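Local coordinates for protein AvrL567-D (Melampsora lini, PDB 2QVT) that is an avirulence protein of the flax rust fungus, probably recognised by matching disease-resistance proteins of the flax host, at residues T50-V55 against I144-K149; H81-I86 against A97-T102. All coordinates share one frame; numbering follows the deposited sequence.

In the fold
Two antiparallel sheets, one of four strands and one of three, form the framework of a fold without helices, joined by long loops, and the two interactions join its parts in different ways. Interaction 1 packs the turn between strands 48-51 and 55-59, in the three-stranded sheet, against strand 141-148 of the other sheet. Interaction 2 is the hairpin pairing of strands 81-86 and 98-104 within the four-stranded sheet. Both of its strands lie in the sequence between the two segments of interaction 1. Their centres are about 9 Å apart, and strands 141-148 and 81-86 are direct neighbours, with probable backbone hydrogen bonds between them. The sheet-to-sheet packing is thus continuous with the hairpin's strand pairing.

Interaction 1 of 2, residues T50-V55 against I144-K149; sequences TLSGLV and IKLVPK
Leu51 and Leu146 meet at the interface between two antiparallel sheets, where the hairpin turn joining strands 48-51 and 55-59 packs on strand 141-148. No direct hydrogen bond links the two segments, and apolar contacts carry most of the 282 Å² they bury. Leu51 CB lies 3.7 Å from Leu146 CG, while its CD1 rests alongside the same branch point and CD2 of Leu146. The other methyl of Leu51, CD2, reaches CG1 of Ile144 at 4.2 Å, the two side chains crossing at about a right angle. Leu146 holds CG anti to its carbonyl carbon (chi1 -72°), which sends CD1 in over the turn; there it lies 3.7 Å from Val55 CG2 and also approaches the CB of Leu54 more loosely. Phe82 of strand 81-86 touches both Leu54 and Leu146, and Val57 touches both Leu51 and Ile144, extending the apolar layer.

Backbone bonds shape the turn that presents these groups. Leu54 and Val55 both face Leu51 in a classic beta bulge: Leu51 O accepts from Leu54 N and from Val55 N, and Leu51 N donates to Val55 O at 2.8 Å. Ser52 and Gly53 follow Leu51 with positive phi, carrying the chain through the turn.

The polar part of the contact lies beside the exposed Ser52 and is mediated by water. Ser52 OG passes 3.9 Å from Leu146 CB, and a water is hydrogen-bonded to Ser52 OG at 2.7 Å and accepts from Leu146 N at 2.9 Å, bridging the two segments.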
loop_
_atom_site.group_PDB
_atom_site.type_symbol
_atom_site.label_atom_id
_atom_site.label_comp_id
_atom_site.label_asym_id
_atom_site.label_seq_id
_atom_site.Cartn_x
_atom_site.Cartn_y
_atom_site.Cartn_z
ATOM N N THR A 50 -9.779 -1.404 -0.109
ATOM C CA THR A 50 -9.575 -2.647 0.626
ATOM C C THR A 50 -8.776 -3.603 -0.219
ATOM O O THR A 50 -8.977 -3.703 -1.431
ATOM C CB THR A 50 -10.902 -3.269 1.049
ATOM O OG1 THR A 50 -11.637 -2.282 1.801
ATOM C CG2 THR A 50 -10.664 -4.555 1.945
ATOM N N LEU A 51 -7.844 -4.283 0.420
ATOM C CA LEU A 51 -6.922 -5.156 -0.291
ATOM C C LEU A 51 -7.285 -6.576 0.062
ATOM O O LEU A 51 -7.331 -6.925 1.253
ATOM C CB LEU A 51 -5.466 -4.874 0.148
ATOM C CG LEU A 51 -4.821 -3.517 -0.209
ATOM C CD1 LEU A 51 -3.368 -3.504 0.192
ATOM C CD2 LEU A 51 -4.973 -3.081 -1.695
ATOM N N SER A 52 -7.552 -7.390 -0.955
ATOM C CA SER A 52 -7.798 -8.790 -0.750
ATOM C C SER A 52 -8.950 -9.110 0.239
ATOM O O SER A 52 -8.968 -10.198 0.791
ATOM C CB SER A 52 -6.513 -9.461 -0.261
ATOM O OG SER A 52 -5.449 -9.332 -1.181
ATOM N N GLY A 53 -9.887 -8.191 0.475
ATOM C CA GLY A 53 -10.893 -8.448 1.493
ATOM C C GLY A 53 -10.416 -8.419 2.962
ATOM O O GLY A 53 -11.197 -8.707 3.872
ATOM N N LEU A 54 -9.164 -8.026 3.210
ATOM C CA LEU A 54 -8.536 -8.197 4.534
ATOM C C LEU A 54 -8.030 -6.901 5.199
ATOM O O LEU A 54 -8.056 -6.787 6.425
ATOM C CB LEU A 54 -7.374 -9.189 4.439
ATOM C CG LEU A 54 -7.721 -10.615 3.995
ATOM C CD1 LEU A 54 -6.455 -11.394 3.653
ATOM C CD2 LEU A 54 -8.640 -11.374 5.022
ATOM N N VAL A 55 -7.602 -5.933 4.377
ATOM C CA VAL A 55 -6.808 -4.802 4.838
ATOM C C VAL A 55 -7.328 -3.505 4.193
ATOM O O VAL A 55 -7.287 -3.335 2.981
ATOM C CB VAL A 55 -5.253 -5.041 4.560
ATOM C CG1 VAL A 55 -4.452 -3.739 4.637
ATOM C CG2 VAL A 55 -4.650 -6.062 5.544
ATOM N N ILE A 144 -0.823 -1.173 -5.399
ATOM C CA ILE A 144 -0.442 -1.929 -4.189
ATOM C C ILE A 144 -1.274 -3.195 -4.102
ATOM O O ILE A 144 -2.386 -3.252 -4.633
ATOM C CB ILE A 144 -0.534 -1.045 -2.869
ATOM C CG1 ILE A 144 -1.932 -0.415 -2.724
ATOM C CG2 ILE A 144 0.562 0.063 -2.881
ATOM C CD1 ILE A 144 -2.181 0.338 -1.395
ATOM N N LYS A 145 -0.708 -4.232 -3.497
ATOM C CA LYS A 145 -1.422 -5.489 -3.233
ATOM C C LYS A 145 -0.724 -6.186 -2.093
ATOM O O LYS A 145 0.453 -5.912 -1.817
ATOM C CB LYS A 145 -1.449 -6.399 -4.467
ATOM C CG LYS A 145 -0.081 -6.933 -4.880
ATOM C CD LYS A 145 -0.106 -7.662 -6.233
ATOM C CE LYS A 145 1.281 -8.051 -6.641
ATOM N NZ LYS A 145 1.276 -8.504 -8.070
ATOM N N LEU A 146 -1.470 -7.043 -1.412
ATOM C CA LEU A 146 -1.009 -7.861 -0.301
ATOM C C LEU A 146 -0.538 -9.194 -0.815
ATOM O O LEU A 146 -1.228 -9.818 -1.636
ATOM C CB LEU A 146 -2.193 -8.202 0.604
ATOM C CG LEU A 146 -2.763 -7.069 1.447
ATOM C CD1 LEU A 146 -3.843 -7.705 2.338
ATOM C CD2 LEU A 146 -1.674 -6.370 2.277
ATOM N N VAL A 147 0.605 -9.657 -0.310
ATOM C CA VAL A 147 1.099 -10.966 -0.683
ATOM C C VAL A 147 1.312 -11.745 0.599
ATOM O O VAL A 147 2.197 -11.405 1.382
ATOM C CB VAL A 147 2.378 -10.918 -1.575
ATOM C CG1 VAL A 147 2.953 -12.302 -1.778
ATOM C CG2 VAL A 147 2.086 -10.268 -2.955
ATOM N N PRO A 148 0.462 -12.774 0.834
ATOM C CA PRO A 148 0.602 -13.591 2.035
ATOM C C PRO A 148 2.024 -14.111 2.248
ATOM O O PRO A 148 2.731 -14.436 1.273
ATOM C CB PRO A 148 -0.420 -14.728 1.823
ATOM C CG PRO A 148 -1.492 -14.117 0.907
ATOM C CD PRO A 148 -0.694 -13.172 0.008
ATOM N N LYS A 149 2.435 -14.130 3.515
ATOM C CA LYS A 149 3.728 -14.685 3.956
ATOM C C LYS A 149 3.544 -15.937 4.845
ATOM O O LYS A 149 3.070 -17.013 4.373
ATOM C CB LYS A 149 4.517 -13.634 4.720
ATOM C CG LYS A 149 5.090 -12.545 3.814
ATOM C CD LYS A 149 6.087 -11.675 4.547
ATOM C CE LYS A 149 7.524 -12.252 4.487
ATOM N NZ LYS A 149 8.535 -11.115 4.646
HETATM O O HOH W 1 -4.235 -7.200 -2.362
#

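Interaction 2 of 2, residues H81-I86 against A97-T102; sequences HFCVHI and ARTLGT
Ile86 and Arg98 form the antiparallel hydrogen-bonded pair at one end of this strand contact, each backbone donating to the other. Arg98 N reaches Ile86 O at 2.8 Å, and Ile86 N returns a bond of the same length to Arg98 O, approaching from above the carbonyl plane, 36° out of it. Further along, Val84 N donates to Gly101 O at 3.1 Å and Val84 O accepts from Leu100 N at 2.8 Å, both bonds running nearly along the C=O axis. Thus Val84 uses partners on two successive residues, and the register slips by one between the pairs Cys83 with Thr102 and His85 with Thr99: a beta bulge. Gly101 sits in the bulge with a positive phi of 119°, a conformation readily open to glycine because it has no side chain.

The tightly packed part is apolar. Ile86 extends CG1 anti to its backbone N (chi1 -174°), bringing CD1 to 4.0 Å from Leu100 CD1, and Leu100 CD1 also meets Val84 CG1 at 4.1 Å. Phe69 on Val84, Pro67 on Leu100 and Ile144 on Ile86 continue the packing.

By contrast, the part carrying Cys83, His85, Ala97 and Thr99 is only partly buried. The CB of Ala97 packs obliquely against the His85 ring. The Arg98 chain kinks at chi2 and chi3, so that its guanidinium group turns from strand 81-86, and NH2 is hydrogen-bonded to Leu96 O. Thr102 is an exception, buried with its hydroxyl hydrogen-bonded to His117.

The arrangement is that of a bulged antiparallel beta hairpin, with strand 98-104 outermost in the four-stranded sheet.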
loop_
_atom_site.group_PDB
_atom_site.type_symbol
_atom_site.label_atom_id
_atom_site.label_comp_id
_atom_site.label_asym_id
_atom_site.label_seq_id
_atom_site.Cartn_x
_atom_site.Cartn_y
_atom_site.Cartn_z
ATOM N N HIS A 81 0.722 -12.593 8.395
ATOM C CA HIS A 81 1.597 -11.595 7.803
ATOM C C HIS A 81 1.490 -11.520 6.282
ATOM O O HIS A 81 1.227 -12.520 5.590
ATOM C CB HIS A 81 3.058 -11.866 8.197
ATOM C CG HIS A 81 3.306 -11.691 9.658
ATOM N ND1 HIS A 81 3.125 -12.711 10.569
ATOM C CD2 HIS A 81 3.646 -10.598 10.377
ATOM C CE1 HIS A 81 3.371 -12.260 11.784
ATOM N NE2 HIS A 81 3.675 -10.976 11.696
ATOM N N PHE A 82 1.686 -10.306 5.777
ATOM C CA PHE A 82 1.493 -10.023 4.381
ATOM C C PHE A 82 2.527 -8.985 4.063
ATOM O O PHE A 82 2.701 -8.031 4.811
ATOM C CB PHE A 82 0.073 -9.483 4.047
ATOM C CG PHE A 82 -1.040 -10.384 4.500
ATOM C CD1 PHE A 82 -1.742 -11.164 3.593
ATOM C CD2 PHE A 82 -1.384 -10.456 5.849
ATOM C CE1 PHE A 82 -2.775 -12.041 4.044
ATOM C CE2 PHE A 82 -2.423 -11.321 6.303
ATOM C CZ PHE A 82 -3.090 -12.120 5.403
ATOM N N CYS A 83 3.176 -9.193 2.920
ATOM C CA CYS A 83 4.010 -8.213 2.281
ATOM C C CYS A 83 3.120 -7.291 1.470
ATOM O O CYS A 83 2.167 -7.734 0.816
ATOM C CB CYS A 83 4.969 -8.946 1.362
ATOM S SG CYS A 83 6.575 -8.178 1.266
ATOM N N VAL A 84 3.377 -5.998 1.574
ATOM C CA VAL A 84 2.660 -5.023 0.763
ATOM C C VAL A 84 3.568 -4.719 -0.418
ATOM O O VAL A 84 4.560 -4.032 -0.269
ATOM C CB VAL A 84 2.383 -3.694 1.492
ATOM C CG1 VAL A 84 1.549 -2.773 0.577
ATOM C CG2 VAL A 84 1.689 -3.938 2.826
ATOM N N HIS A 85 3.231 -5.272 -1.569
ATOM C CA HIS A 85 3.950 -5.012 -2.799
ATOM C C HIS A 85 3.438 -3.730 -3.475
ATOM O O HIS A 85 2.249 -3.388 -3.416
ATOM C CB HIS A 85 3.792 -6.214 -3.770
ATOM C CG HIS A 85 4.718 -7.364 -3.490
ATOM N ND1 HIS A 85 5.360 -7.541 -2.277
ATOM C CD2 HIS A 85 5.104 -8.396 -4.265
ATOM C CE1 HIS A 85 6.102 -8.635 -2.315
ATOM N NE2 HIS A 85 5.969 -9.167 -3.516
ATOM N N ILE A 86 4.363 -3.047 -4.142
ATOM C CA ILE A 86 4.070 -1.857 -4.861
ATOM C C ILE A 86 4.821 -1.912 -6.191
ATOM O O ILE A 86 6.000 -2.269 -6.233
ATOM C CB ILE A 86 4.475 -0.570 -4.030
ATOM C CG1 ILE A 86 4.005 0.707 -4.750
ATOM C CG2 ILE A 86 6.032 -0.581 -3.646
ATOM C CD1 ILE A 86 4.007 2.003 -3.848
ATOM N N ALA A 97 8.203 -6.135 -8.509
ATOM C CA ALA A 97 7.456 -5.507 -7.438
ATOM C C ALA A 97 8.419 -5.165 -6.350
ATOM O O ALA A 97 9.381 -5.894 -6.086
ATOM C CB ALA A 97 6.367 -6.447 -6.906
ATOM N N ARG A 98 8.144 -4.059 -5.697
ATOM C CA ARG A 98 8.932 -3.642 -4.564
ATOM C C ARG A 98 8.052 -3.873 -3.363
ATOM O O ARG A 98 6.876 -4.153 -3.470
ATOM C CB ARG A 98 9.285 -2.152 -4.679
ATOM C CG ARG A 98 10.707 -1.733 -4.994
ATOM C CD ARG A 98 11.492 -2.412 -6.139
ATOM N NE ARG A 98 10.993 -2.379 -7.509
ATOM C CZ ARG A 98 11.715 -2.095 -8.610
ATOM N NH1 ARG A 98 12.966 -1.706 -8.542
ATOM N NH2 ARG A 98 11.156 -2.183 -9.811
ATOM N N THR A 99 8.646 -3.729 -2.198
ATOM C CA THR A 99 7.869 -3.867 -0.977
ATOM C C THR A 99 7.801 -2.562 -0.145
ATOM O O THR A 99 8.733 -1.751 -0.199
ATOM C CB THR A 99 8.306 -5.139 -0.199
ATOM O OG1 THR A 99 7.414 -5.351 0.887
ATOM C CG2 THR A 99 9.712 -5.056 0.292
ATOM N N LEU A 100 6.653 -2.317 0.522
ATOM C CA LEU A 100 6.524 -1.229 1.529
ATOM C C LEU A 100 6.837 -1.695 2.979
ATOM O O LEU A 100 6.948 -0.871 3.927
ATOM C CB LEU A 100 5.155 -0.457 1.433
ATOM C CG LEU A 100 4.892 0.337 0.097
ATOM C CD1 LEU A 100 3.455 0.820 -0.108
ATOM C CD2 LEU A 100 5.858 1.522 -0.147
ATOM N N GLY A 101 7.009 -2.996 3.158
ATOM C CA GLY A 101 7.053 -3.530 4.512
ATOM C C GLY A 101 5.911 -4.518 4.677
ATOM O O GLY A 101 5.328 -4.973 3.688
ATOM N N THR A 102 5.614 -4.883 5.920
ATOM C CA THR A 102 4.652 -5.946 6.147
ATOM C C THR A 102 3.523 -5.386 6.954
ATOM O O THR A 102 3.695 -4.420 7.678
ATOM C CB THR A 102 5.250 -7.218 6.865
ATOM O OG1 THR A 102 5.865 -6.811 8.084
ATOM C CG2 THR A 102 6.288 -7.977 5.970
#